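Local coordinates for protein polyketide synthase (PDB 3QIT) that probably releases the chain in curacin A biosynthesis as a decarboxylating thioesterase, cleaving the thioester and forming a terminal alkene with loss of sulfate, at residues Glu6-Phe11 / Gln15-Ser20; Cys31-Leu36 / Phe62-Ser67; Gln84-Ile89 / Thr110-Val115; Gly105-Thr110 / Ser221-Met226; Ile120-Leu125 / Gln259-Phe264. All blocks are in the same frame, centred on the assembly; numbering follows the deposited sequence.

Contact 1: residues Glu6-Phe11 / Gln15-Ser20; sequences EKFLEF and QICLCS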
# COMPACT_ATOMS: atom_id res chain seq x y z
N GLU B 6 9.67 7.21 25.95
CA GLU B 6 8.82 7.06 24.78
C GLU B 6 8.17 8.40 24.48
O GLU B 6 7.70 9.06 25.41
CB GLU B 6 7.71 6.05 25.05
CG GLU B 6 8.19 4.60 25.13
CD GLU B 6 7.07 3.65 25.52
OE1 GLU B 6 6.10 4.09 26.19
OE2 GLU B 6 7.18 2.45 25.18
N LYS B 7 8.17 8.83 23.22
CA LYS B 7 7.41 10.03 22.83
C LYS B 7 6.58 9.66 21.61
O LYS B 7 7.08 8.98 20.72
CB LYS B 7 8.31 11.20 22.46
CG LYS B 7 9.35 11.61 23.51
CD LYS B 7 8.71 12.19 24.77
CE LYS B 7 9.72 12.23 25.89
NZ LYS B 7 9.36 13.25 26.89
N PHE B 8 5.34 10.13 21.56
CA PHE B 8 4.47 9.76 20.43
C PHE B 8 4.32 10.89 19.44
O PHE B 8 4.29 12.07 19.82
CB PHE B 8 3.11 9.29 20.94
CG PHE B 8 3.16 7.91 21.52
CD1 PHE B 8 3.64 7.70 22.81
CD2 PHE B 8 2.82 6.81 20.75
CE1 PHE B 8 3.76 6.42 23.33
CE2 PHE B 8 2.89 5.50 21.28
CZ PHE B 8 3.36 5.32 22.59
N LEU B 9 4.28 10.52 18.16
CA LEU B 9 4.16 11.47 17.05
C LEU B 9 2.94 11.03 16.22
O LEU B 9 2.81 9.86 15.92
CB LEU B 9 5.42 11.46 16.19
CG LEU B 9 5.54 12.32 14.94
CD1 LEU B 9 5.43 13.79 15.32
CD2 LEU B 9 6.86 12.07 14.23
N GLU B 10 2.04 11.95 15.91
CA GLU B 10 0.85 11.59 15.11
C GLU B 10 1.25 11.62 13.64
O GLU B 10 1.99 12.50 13.21
CB GLU B 10 -0.30 12.57 15.37
CG GLU B 10 -1.66 12.23 14.66
CD GLU B 10 -1.75 12.64 13.18
OE1 GLU B 10 -0.95 13.47 12.71
OE2 GLU B 10 -2.63 12.11 12.47
N PHE B 11 0.77 10.64 12.87
CA PHE B 11 1.06 10.58 11.43
C PHE B 11 -0.05 9.77 10.79
O PHE B 11 -0.27 8.63 11.17
CB PHE B 11 2.42 9.90 11.16
CG PHE B 11 2.74 9.77 9.69
CD1 PHE B 11 2.82 10.90 8.90
CD2 PHE B 11 2.96 8.52 9.12
CE1 PHE B 11 3.11 10.80 7.52
CE2 PHE B 11 3.26 8.41 7.72
CZ PHE B 11 3.33 9.54 6.95
N GLN B 15 -0.45 6.63 15.46
CA GLN B 15 0.55 7.13 16.43
C GLN B 15 1.85 6.38 16.25
O GLN B 15 1.87 5.14 16.22
CB GLN B 15 0.02 6.93 17.85
CG GLN B 15 -1.25 7.76 18.13
CD GLN B 15 -0.95 9.24 18.26
OE1 GLN B 15 0.12 9.61 18.73
NE2 GLN B 15 -1.89 10.09 17.83
N ILE B 16 2.94 7.13 16.14
CA ILE B 16 4.27 6.51 16.06
C ILE B 16 4.91 6.62 17.45
O ILE B 16 5.06 7.72 17.94
CB ILE B 16 5.16 7.27 15.07
CG1 ILE B 16 4.56 7.21 13.65
CG2 ILE B 16 6.60 6.67 15.06
CD1 ILE B 16 5.24 8.19 12.67
N CYS B 17 5.34 5.50 18.02
CA CYS B 17 6.10 5.56 19.28
C CYS B 17 7.58 5.73 18.96
O CYS B 17 8.15 4.91 18.22
CB CYS B 17 5.92 4.26 20.08
SG CYS B 17 6.81 4.38 21.69
N LEU B 18 8.21 6.77 19.52
CA LEU B 18 9.66 6.93 19.38
C LEU B 18 10.34 6.52 20.68
O LEU B 18 10.11 7.16 21.70
CB LEU B 18 10.00 8.40 19.10
CG LEU B 18 9.47 9.01 17.80
CD1 LEU B 18 9.99 10.47 17.68
CD2 LEU B 18 9.89 8.21 16.61
N CYS B 19 11.14 5.45 20.67
CA CYS B 19 11.89 5.08 21.85
C CYS B 19 13.19 5.86 21.80
O CYS B 19 13.79 5.97 20.73
CB CYS B 19 12.24 3.61 21.86
SG CYS B 19 10.81 2.50 21.82
N SER B 20 13.61 6.44 22.91
CA SER B 20 14.85 7.20 22.89
C SER B 20 15.67 7.03 24.16
O SER B 20 15.13 6.76 25.24
CB SER B 20 14.57 8.69 22.65
OG SER B 20 13.99 9.29 23.78
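F8 turns its CG away from the carbonyl carbon (chi1 -75°), which swings the ring across the strand gap towards C17, whose SG stands anti to its own backbone N (chi1 -177°). The two residues face each other in the beta hairpin that opens the chain, a regular antiparallel ladder lying at one edge of the alpha/beta hydrolase sheet. The CA of C17 sits over one face of the phenyl ring, 4.1 Å from its centroid, a CH-pi contact. The SG of C17 approaches that ring obliquely at 4.2 Å from the centroid, and the same sulfur also meets CG of E6 at 3.7 Å. E6 continues past this sulfur to a salt bridge with R188. Further along the same face, OE1 of Q15 reaches CB of F8 while its NE2 lies against CB and CG of E10.

K7 with L18 and L9 with I16 are the hydrogen-bonded pairs, and their side chains occupy the other face. Each pair forms two bonds; the one from N of I16 to O of L9 spans 2.7 Å and is almost straight at 175°. Beyond the last of these rungs, CD1 of I16 rests 3.6 Å from CB of F11.

Contact 2: residues Cys31-Leu36 / Phe62-Ser67; sequences CIHGIL and FGHGRS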
# COMPACT_ATOMS: atom_id res chain seq x y z
N CYS B 31 17.84 4.49 14.61
CA CYS B 31 17.94 3.02 14.47
C CYS B 31 16.58 2.46 14.03
O CYS B 31 15.56 2.74 14.65
CB CYS B 31 18.28 2.36 15.80
SG CYS B 31 19.84 2.97 16.53
N ILE B 32 16.60 1.63 12.98
CA ILE B 32 15.38 1.03 12.43
C ILE B 32 15.43 -0.49 12.65
O ILE B 32 16.30 -1.20 12.09
CB ILE B 32 15.22 1.35 10.89
CG1 ILE B 32 15.42 2.85 10.60
CG2 ILE B 32 13.85 0.85 10.37
CD1 ILE B 32 14.42 3.77 11.29
N HIS B 33 14.52 -0.99 13.50
CA HIS B 33 14.42 -2.44 13.79
C HIS B 33 13.87 -3.25 12.60
O HIS B 33 13.39 -2.69 11.65
CB HIS B 33 13.56 -2.69 15.06
CG HIS B 33 12.11 -2.36 14.90
ND1 HIS B 33 11.23 -3.21 14.26
CD2 HIS B 33 11.37 -1.29 15.31
CE1 HIS B 33 10.01 -2.69 14.28
NE2 HIS B 33 10.07 -1.53 14.91
N GLY B 34 13.98 -4.57 12.69
CA GLY B 34 13.46 -5.46 11.64
C GLY B 34 12.08 -6.00 11.97
O GLY B 34 11.46 -5.64 12.99
N ILE B 35 11.60 -6.89 11.11
CA ILE B 35 10.21 -7.34 11.20
C ILE B 35 9.97 -8.08 12.52
O ILE B 35 10.81 -8.85 12.99
CB ILE B 35 9.84 -8.23 9.96
CG1 ILE B 35 8.33 -8.36 9.82
CG2 ILE B 35 10.48 -9.61 10.02
CD1 ILE B 35 7.67 -7.11 9.37
N LEU B 36 8.79 -7.82 13.08
CA LEU B 36 8.32 -8.39 14.35
C LEU B 36 9.02 -7.85 15.58
O LEU B 36 8.57 -8.11 16.69
CB LEU B 36 8.35 -9.92 14.36
CG LEU B 36 7.62 -10.57 13.21
CD1 LEU B 36 7.61 -12.06 13.43
CD2 LEU B 36 6.20 -10.01 13.07
N PHE B 62 4.98 0.85 12.32
CA PHE B 62 3.53 0.63 12.53
C PHE B 62 3.24 -0.85 12.68
O PHE B 62 3.89 -1.70 12.05
CB PHE B 62 2.68 1.20 11.39
CG PHE B 62 2.54 2.72 11.43
CD1 PHE B 62 2.11 3.38 12.57
CD2 PHE B 62 2.81 3.45 10.29
CE1 PHE B 62 1.98 4.82 12.58
CE2 PHE B 62 2.68 4.85 10.28
CZ PHE B 62 2.27 5.53 11.43
N GLY B 63 2.31 -1.17 13.58
CA GLY B 63 2.00 -2.56 13.91
C GLY B 63 2.96 -3.26 14.86
O GLY B 63 2.73 -4.41 15.22
N HIS B 64 4.05 -2.58 15.25
CA HIS B 64 5.09 -3.18 16.11
C HIS B 64 5.16 -2.38 17.40
O HIS B 64 4.79 -1.21 17.44
CB HIS B 64 6.46 -3.05 15.44
CG HIS B 64 6.63 -3.89 14.20
ND1 HIS B 64 6.02 -3.59 13.00
CD2 HIS B 64 7.37 -4.99 13.98
CE1 HIS B 64 6.37 -4.48 12.09
NE2 HIS B 64 7.18 -5.36 12.66
N GLY B 65 5.63 -3.02 18.46
CA GLY B 65 5.94 -2.31 19.72
C GLY B 65 4.72 -1.58 20.25
O GLY B 65 3.65 -2.17 20.36
N ARG B 66 4.87 -0.28 20.50
CA ARG B 66 3.75 0.56 20.94
C ARG B 66 3.18 1.51 19.88
O ARG B 66 2.30 2.33 20.18
CB ARG B 66 4.18 1.36 22.19
CG ARG B 66 4.49 0.51 23.42
CD ARG B 66 3.21 -0.01 24.08
NE ARG B 66 3.45 -1.02 25.11
CZ ARG B 66 3.72 -0.77 26.39
NH1 ARG B 66 3.85 0.49 26.83
NH2 ARG B 66 3.87 -1.77 27.23
N SER B 67 3.63 1.38 18.62
CA SER B 67 3.02 2.16 17.56
C SER B 67 1.63 1.60 17.18
O SER B 67 1.34 0.43 17.43
CB SER B 67 3.89 2.23 16.29
OG SER B 67 4.98 3.10 16.49
O HOH W 1 6.71 -5.72 18.04
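H33 and H64 present their imidazoles to one another at a slant, with planes 51° apart and centroids separated by 5.0 Å, neither a stack nor a T-shaped contact. CE1 of H33 makes the approach, coming within 3.5 Å of CD2 of H64, which lies near the plane of the H33 ring, at its edge. Both side chains are buried.

Each ring is held through both nitrogens. In the plane of its ring, ND1 of H33 donates to O of G34 over 2.8 Å, and its NE2 receives the backbone N-H of L61. With CG held between N and the carbonyl carbon (chi1 67°), this imidazole folds back to reach the G34 carbonyl. H64 repeats the scheme: ND1 donates to O of F62 in its own segment, while NE2 accepts N-H of L36 across the contact at 3.0 Å, close to the ring plane but bent to 145° at the hydrogen. CD1 of I35 packs at the edge of the ring, 3.8 Å from NE2 of H64, and a water that accepts from N of G65 joins O of L36 weakly.

The loop after strand 28-32, which in this fold commonly contributes to the oxyanion hole, is thereby tied to segment 62-67, with its type II' turn from H64 to S67. With one nitrogen donating and the other accepting, each imidazole is probably neutral and protonated on ND1.

Contact 3: residues Gln84-Ile89 / Thr110-Val115; sequences QIDRVI and TAIASV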
# COMPACT_ATOMS: atom_id res chain seq x y z
N GLN B 84 6.68 6.56 7.01
CA GLN B 84 6.75 6.68 8.46
C GLN B 84 8.16 7.12 8.86
O GLN B 84 8.30 8.02 9.69
CB GLN B 84 6.42 5.33 9.13
CG GLN B 84 6.40 5.39 10.66
CD GLN B 84 6.36 4.01 11.33
OE1 GLN B 84 6.17 2.96 10.69
NE2 GLN B 84 6.53 4.02 12.65
N ILE B 85 9.18 6.45 8.33
CA ILE B 85 10.58 6.84 8.64
C ILE B 85 10.90 8.29 8.17
O ILE B 85 11.53 9.05 8.90
CB ILE B 85 11.60 5.83 8.12
CG1 ILE B 85 11.42 4.50 8.83
CG2 ILE B 85 13.06 6.34 8.30
CD1 ILE B 85 12.05 3.33 8.12
N ASP B 86 10.46 8.65 6.96
CA ASP B 86 10.61 10.03 6.44
C ASP B 86 9.96 11.03 7.41
O ASP B 86 10.54 12.07 7.73
CB ASP B 86 9.96 10.15 5.07
CG ASP B 86 10.50 11.31 4.22
OD1 ASP B 86 11.68 11.71 4.38
OD2 ASP B 86 9.74 11.79 3.35
N ARG B 87 8.76 10.70 7.89
CA ARG B 87 8.09 11.56 8.87
C ARG B 87 8.91 11.73 10.16
O ARG B 87 9.02 12.84 10.69
CB ARG B 87 6.69 11.02 9.20
CG ARG B 87 5.95 11.84 10.24
CD ARG B 87 5.67 13.25 9.71
NE ARG B 87 5.01 14.09 10.70
CZ ARG B 87 5.65 14.84 11.59
NH1 ARG B 87 6.99 14.86 11.61
NH2 ARG B 87 4.97 15.58 12.45
N VAL B 88 9.50 10.64 10.65
CA VAL B 88 10.34 10.67 11.85
C VAL B 88 11.56 11.58 11.62
O VAL B 88 11.89 12.41 12.48
CB VAL B 88 10.82 9.25 12.27
CG1 VAL B 88 11.83 9.36 13.40
CG2 VAL B 88 9.63 8.38 12.72
N ILE B 89 12.18 11.45 10.46
CA ILE B 89 13.34 12.31 10.13
C ILE B 89 12.95 13.78 10.13
O ILE B 89 13.69 14.64 10.66
CB ILE B 89 13.99 11.90 8.81
CG1 ILE B 89 14.67 10.56 9.00
CG2 ILE B 89 15.06 12.95 8.38
CD1 ILE B 89 14.98 9.83 7.71
N THR B 110 18.32 1.79 3.64
CA THR B 110 18.91 2.06 2.31
C THR B 110 17.97 2.90 1.44
O THR B 110 18.41 3.78 0.69
CB THR B 110 19.33 0.79 1.50
OG1 THR B 110 18.19 -0.01 1.15
CG2 THR B 110 20.33 -0.05 2.27
N ALA B 111 16.68 2.63 1.53
CA ALA B 111 15.74 3.36 0.72
C ALA B 111 15.66 4.81 1.17
O ALA B 111 15.73 5.73 0.34
CB ALA B 111 14.38 2.68 0.74
N ILE B 112 15.61 5.04 2.47
CA ILE B 112 15.52 6.43 2.93
C ILE B 112 16.81 7.22 2.65
O ILE B 112 16.74 8.38 2.29
CB ILE B 112 14.99 6.56 4.38
CG1 ILE B 112 14.40 7.96 4.62
CG2 ILE B 112 16.07 6.31 5.38
CD1 ILE B 112 13.05 8.21 3.97
N ALA B 113 17.96 6.55 2.76
CA ALA B 113 19.26 7.16 2.44
C ALA B 113 19.36 7.49 0.96
O ALA B 113 20.03 8.44 0.59
CB ALA B 113 20.43 6.26 2.88
N SER B 114 18.69 6.70 0.12
CA SER B 114 18.68 6.96 -1.32
C SER B 114 17.84 8.19 -1.66
O SER B 114 18.17 8.93 -2.59
CB SER B 114 18.23 5.72 -2.12
OG SER B 114 16.82 5.53 -2.11
N VAL B 115 16.79 8.40 -0.88
CA VAL B 115 15.85 9.52 -1.06
C VAL B 115 16.30 10.82 -0.38
O VAL B 115 16.12 11.90 -0.95
CB VAL B 115 14.43 9.12 -0.56
CG1 VAL B 115 13.47 10.33 -0.55
CG2 VAL B 115 13.86 8.00 -1.43
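I112 is the one residue of segment 110-115 that touches segment 84-89, and it does so with all three of its outer carbons. The closest packing is along its longer branch. CG1, anti to the backbone N (chi1 -158°), carries this branch across the gap, where CG1 meets CD1 of I89 at 3.7 Å as the two side chains slide past each other in opposite directions. The terminal CD1 turns to D86, lying 3.8 Å from both its CB and its OD1. The polar end of D86 is not left to this methyl group, because OD2 forms a salt bridge with R116.

The shorter branch is fitted less closely: CG2 of I112 stays 4.2 Å from CG2 of I85, and no hydrogen bond crosses between the segments. With the axes 10.6 Å apart and inclined at 57°, the contact between these two segments rests on this one side chain, while L108, a turn earlier, continues the packing onto F81, L82 and I85. Replacing I112 with alanine would probably open a gap opposite I85 and I89, leaving the CD1 of I89 without its partner.

L148 of the second subunit packs on D86, and L144 of that subunit on A111. Helices 78-91 and 104-115, the latter following the probable nucleophile elbow, form the kind of adjacent helix pair that covers one face of the sheet in alpha/beta hydrolases.

Contact 4: residues Gly105-Thr110 / Ser221-Met226; sequences GAMLAT and SQYLEM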
# COMPACT_ATOMS: atom_id res chain seq x y z
N GLY B 105 14.95 -3.52 8.54
CA GLY B 105 15.27 -2.15 8.86
C GLY B 105 16.45 -1.61 8.08
O GLY B 105 16.51 -0.43 7.78
N ALA B 106 17.41 -2.48 7.74
CA ALA B 106 18.53 -2.08 6.90
C ALA B 106 18.06 -1.79 5.47
O ALA B 106 18.51 -0.84 4.84
CB ALA B 106 19.61 -3.17 6.90
N MET B 107 17.14 -2.62 4.97
CA MET B 107 16.53 -2.38 3.65
C MET B 107 15.83 -1.02 3.67
O MET B 107 16.03 -0.21 2.79
CB MET B 107 15.52 -3.49 3.28
CG MET B 107 14.85 -3.28 1.92
SD MET B 107 13.45 -2.12 1.95
CE MET B 107 12.21 -3.00 2.90
N LEU B 108 15.03 -0.76 4.70
CA LEU B 108 14.34 0.54 4.81
C LEU B 108 15.31 1.71 4.91
O LEU B 108 15.09 2.77 4.31
CB LEU B 108 13.32 0.57 5.96
CG LEU B 108 12.13 -0.37 5.73
CD1 LEU B 108 11.42 -0.64 7.09
CD2 LEU B 108 11.15 0.21 4.72
N ALA B 109 16.38 1.50 5.66
CA ALA B 109 17.42 2.50 5.81
C ALA B 109 18.06 2.81 4.46
O ALA B 109 18.31 3.97 4.17
CB ALA B 109 18.47 2.03 6.81
N THR B 110 18.32 1.79 3.64
CA THR B 110 18.91 2.06 2.31
C THR B 110 17.97 2.90 1.44
O THR B 110 18.41 3.78 0.69
CB THR B 110 19.33 0.79 1.50
OG1 THR B 110 18.19 -0.01 1.15
CG2 THR B 110 20.33 -0.05 2.27
N SER B 221 17.14 -7.16 -9.23
CA SER B 221 17.82 -6.28 -10.17
C SER B 221 17.61 -4.79 -9.85
O SER B 221 18.57 -4.03 -9.75
CB SER B 221 17.35 -6.59 -11.60
OG SER B 221 18.12 -5.88 -12.54
N GLN B 222 16.36 -4.39 -9.67
CA GLN B 222 16.01 -3.01 -9.34
C GLN B 222 16.63 -2.58 -8.01
O GLN B 222 17.14 -1.45 -7.89
CB GLN B 222 14.48 -2.85 -9.30
CG GLN B 222 14.00 -1.40 -9.24
CD GLN B 222 13.78 -0.79 -10.62
OE1 GLN B 222 14.70 -0.71 -11.44
NE2 GLN B 222 12.56 -0.33 -10.88
N TYR B 223 16.58 -3.47 -7.02
CA TYR B 223 17.13 -3.19 -5.70
C TYR B 223 18.63 -2.91 -5.75
O TYR B 223 19.11 -1.99 -5.09
CB TYR B 223 16.83 -4.29 -4.68
CG TYR B 223 17.28 -3.89 -3.30
CD1 TYR B 223 16.77 -2.72 -2.71
CD2 TYR B 223 18.24 -4.61 -2.60
CE1 TYR B 223 17.18 -2.30 -1.46
CE2 TYR B 223 18.66 -4.20 -1.32
CZ TYR B 223 18.12 -3.04 -0.76
OH TYR B 223 18.51 -2.58 0.49
N LEU B 224 19.36 -3.70 -6.53
CA LEU B 224 20.80 -3.47 -6.70
C LEU B 224 21.06 -2.10 -7.31
O LEU B 224 22.03 -1.43 -6.96
CB LEU B 224 21.44 -4.57 -7.55
CG LEU B 224 21.48 -5.99 -6.97
CD1 LEU B 224 22.08 -6.97 -7.97
CD2 LEU B 224 22.25 -6.02 -5.65
N GLU B 225 20.18 -1.66 -8.21
CA GLU B 225 20.35 -0.34 -8.79
C GLU B 225 20.20 0.74 -7.72
O GLU B 225 20.91 1.74 -7.75
CB GLU B 225 19.40 -0.10 -9.97
CG GLU B 225 19.75 -0.90 -11.23
CD GLU B 225 21.04 -0.43 -11.92
OE1 GLU B 225 21.57 -1.19 -12.77
OE2 GLU B 225 21.54 0.69 -11.62
N MET B 226 19.28 0.52 -6.78
CA MET B 226 19.13 1.42 -5.63
C MET B 226 20.44 1.45 -4.84
O MET B 226 20.96 2.53 -4.55
CB MET B 226 17.96 0.98 -4.74
CG MET B 226 18.04 1.46 -3.29
SD MET B 226 16.50 1.25 -2.37
CE MET B 226 15.55 2.59 -3.08
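The helix segments bearing T110 and Y223 run at 60° to each other with axes 11.8 Å apart, a separation that long side chains must bridge. The first belongs to the helix that leaves the probable nucleophile elbow of this alpha/beta hydrolase fold, with G105 as the last glycine of the GxSxG pattern. Y223 does most of the reaching: CG anti to the backbone N (chi1 -174°) sends the ring out from helix 220-229, and in one of the two conformers of T110 its OH forms a hydrogen bond of 2.7 Å with OG1 of that threonine. That oxygen lies near the plane of the phenol, at its edge.

The same OG1 donates to O of M107, one turn earlier, over 2.7 Å, so there the hydroxyl pair is anchored to the helix backbone. CG of M107 meets the phenol obliquely, 4.2 Å from CE1 of Y223. A phenylalanine in place of Y223 would keep the ring but would probably leave OG1 of T110 without its partner on the other helix.

L128 packs against both T110 and Y223, while L144 of the second subunit touches M226. M226 extends towards the hydroxyl pair, with SD 4.1 Å from OG1 of T110.

Contact 5: residues Ile120-Leu125 / Gln259-Phe264; sequences IKELIL and QAKRVF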
# COMPACT_ATOMS: atom_id res chain seq x y z
N ILE B 120 21.89 12.30 5.90
CA ILE B 120 22.54 11.10 6.48
C ILE B 120 24.05 11.26 6.49
O ILE B 120 24.69 11.32 5.43
CB ILE B 120 22.20 9.80 5.71
CG1 ILE B 120 20.68 9.62 5.44
CG2 ILE B 120 22.79 8.56 6.43
CD1 ILE B 120 19.76 9.73 6.66
N LYS B 121 24.63 11.33 7.69
CA LYS B 121 26.09 11.46 7.83
C LYS B 121 26.78 10.13 7.48
O LYS B 121 27.78 10.11 6.74
CB LYS B 121 26.44 11.89 9.26
CG LYS B 121 27.92 11.94 9.62
CD LYS B 121 28.07 12.18 11.13
CE LYS B 121 29.41 12.82 11.49
NZ LYS B 121 30.56 11.94 11.26
N GLU B 122 26.26 9.04 8.03
CA GLU B 122 26.77 7.69 7.75
C GLU B 122 25.60 6.71 7.80
O GLU B 122 24.73 6.84 8.65
CB GLU B 122 27.83 7.26 8.78
CG GLU B 122 28.38 5.81 8.58
CD GLU B 122 29.59 5.72 7.65
OE1 GLU B 122 30.29 6.75 7.49
OE2 GLU B 122 29.87 4.64 7.09
N LEU B 123 25.62 5.76 6.88
CA LEU B 123 24.60 4.72 6.78
C LEU B 123 25.22 3.42 7.24
O LEU B 123 26.19 2.95 6.65
CB LEU B 123 24.16 4.60 5.33
CG LEU B 123 23.07 3.60 4.99
CD1 LEU B 123 21.71 3.94 5.69
CD2 LEU B 123 22.90 3.51 3.44
N ILE B 124 24.65 2.83 8.29
CA ILE B 124 25.20 1.60 8.89
C ILE B 124 24.16 0.50 8.67
O ILE B 124 23.05 0.56 9.25
CB ILE B 124 25.51 1.79 10.40
CG1 ILE B 124 26.58 2.89 10.54
CG2 ILE B 124 26.04 0.47 10.99
CD1 ILE B 124 26.56 3.62 11.82
N LEU B 125 24.51 -0.46 7.82
CA LEU B 125 23.56 -1.49 7.37
C LEU B 125 23.91 -2.81 8.01
O LEU B 125 24.90 -3.43 7.65
CB LEU B 125 23.58 -1.58 5.83
CG LEU B 125 23.27 -0.24 5.17
CD1 LEU B 125 23.47 -0.35 3.66
CD2 LEU B 125 21.84 0.21 5.52
N GLN B 259 32.02 1.53 -2.76
CA GLN B 259 32.56 2.49 -1.81
C GLN B 259 32.23 2.18 -0.37
O GLN B 259 32.75 2.83 0.54
CB GLN B 259 32.17 3.93 -2.17
CG GLN B 259 33.00 4.53 -3.31
CD GLN B 259 34.51 4.37 -3.11
OE1 GLN B 259 35.17 3.64 -3.85
NE2 GLN B 259 35.05 5.05 -2.09
N ALA B 260 31.37 1.19 -0.14
CA ALA B 260 30.99 0.79 1.24
C ALA B 260 32.15 0.14 1.98
O ALA B 260 32.88 -0.69 1.44
CB ALA B 260 29.79 -0.13 1.23
N LYS B 261 32.29 0.52 3.24
CA LYS B 261 33.17 -0.18 4.16
C LYS B 261 32.47 -1.47 4.56
O LYS B 261 31.24 -1.54 4.52
CB LYS B 261 33.40 0.67 5.39
CG LYS B 261 34.06 2.00 5.08
CD LYS B 261 33.99 2.89 6.28
CE LYS B 261 33.66 4.32 5.89
NZ LYS B 261 32.21 4.52 5.59
N ARG B 262 33.23 -2.50 4.89
CA ARG B 262 32.64 -3.81 5.23
C ARG B 262 33.24 -4.34 6.51
O ARG B 262 34.47 -4.30 6.69
CB ARG B 262 32.84 -4.80 4.08
CG ARG B 262 32.11 -4.37 2.80
CD ARG B 262 32.53 -5.14 1.55
NE ARG B 262 33.03 -6.47 1.83
CZ ARG B 262 34.30 -6.86 1.66
NH1 ARG B 262 34.62 -8.11 1.95
NH2 ARG B 262 35.24 -6.04 1.20
N VAL B 263 32.40 -4.84 7.40
CA VAL B 263 32.91 -5.36 8.66
C VAL B 263 32.18 -6.63 9.10
O VAL B 263 30.95 -6.78 8.92
CB VAL B 263 32.99 -4.27 9.76
CG1 VAL B 263 31.64 -3.87 10.25
CG2 VAL B 263 33.91 -4.70 10.94
N PHE B 264 32.95 -7.55 9.67
CA PHE B 264 32.37 -8.76 10.23
C PHE B 264 32.50 -8.76 11.74
O PHE B 264 33.61 -8.71 12.27
CB PHE B 264 33.01 -10.01 9.60
CG PHE B 264 32.72 -10.14 8.13
CD1 PHE B 264 33.49 -9.44 7.19
CD2 PHE B 264 31.66 -10.92 7.69
CE1 PHE B 264 33.21 -9.55 5.82
CE2 PHE B 264 31.37 -11.04 6.33
CZ PHE B 264 32.15 -10.35 5.39
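The carboxylate of E122 is the flat group of this contact, and K261 approaches it at the rim rather than over a face. NZ of K261 takes the syn lone pair of OE2, on the side turned to the other oxygen, in a salt bridge of 2.8 Å that is also a hydrogen bond. OE1 stays further off, 3.5 Å from the same NZ, so the ammonium group sits unevenly between the two oxygens. OE2 has a second partner in OG1 of T235, and P233 and S286 pack on the E122 side chain.

Both chains must bend to meet. E122 leaves its strand with CG anti to the backbone N and then kinks at chi2 (89°), bringing its carboxylate nearer to segment 259-264. K261 starts out extended, but turns at chi3 and chi4, the former lying away from a staggered position (-139°), and so curls its NZ back to the oxygen. NZ also makes a weak hydrogen bond to O of T234.

This pair is the sole link between the segments, burying only 68 Å². It joins a buried acid to an exposed lysine on the outermost strand 261-265, and the positive charge would be expected to favour the ionised carboxylate. Strand 234-239 runs between the two, so the bridge passes over one strand to reach the next but one. Such a cross-strand tie lies near the N-terminal ends of parallel strands, whereas alpha/beta hydrolases carry their catalytic residues beyond the C-terminal ends of the central sheet.

In the fold
The five contacts sample one alpha/beta hydrolase domain from edge to edge. Contact 1 lies at the 5-11 end of the mixed eight-stranded sheet and contact 5 at the 261-265 end, their centres 27 Å apart; contact 2 joins the loop after inner strand 28-32 to a turn that touches contact 1. Contacts 3 and 4, with centres 12 Å apart, share helix 104-115 and T110, and both reach the second subunit. Along the chain contacts 1, 2 and 3 follow in series, while contact 4 crosses contacts 3 and 5. The helix after the probable nucleophile elbow is thus joined to early and late parts of the chain.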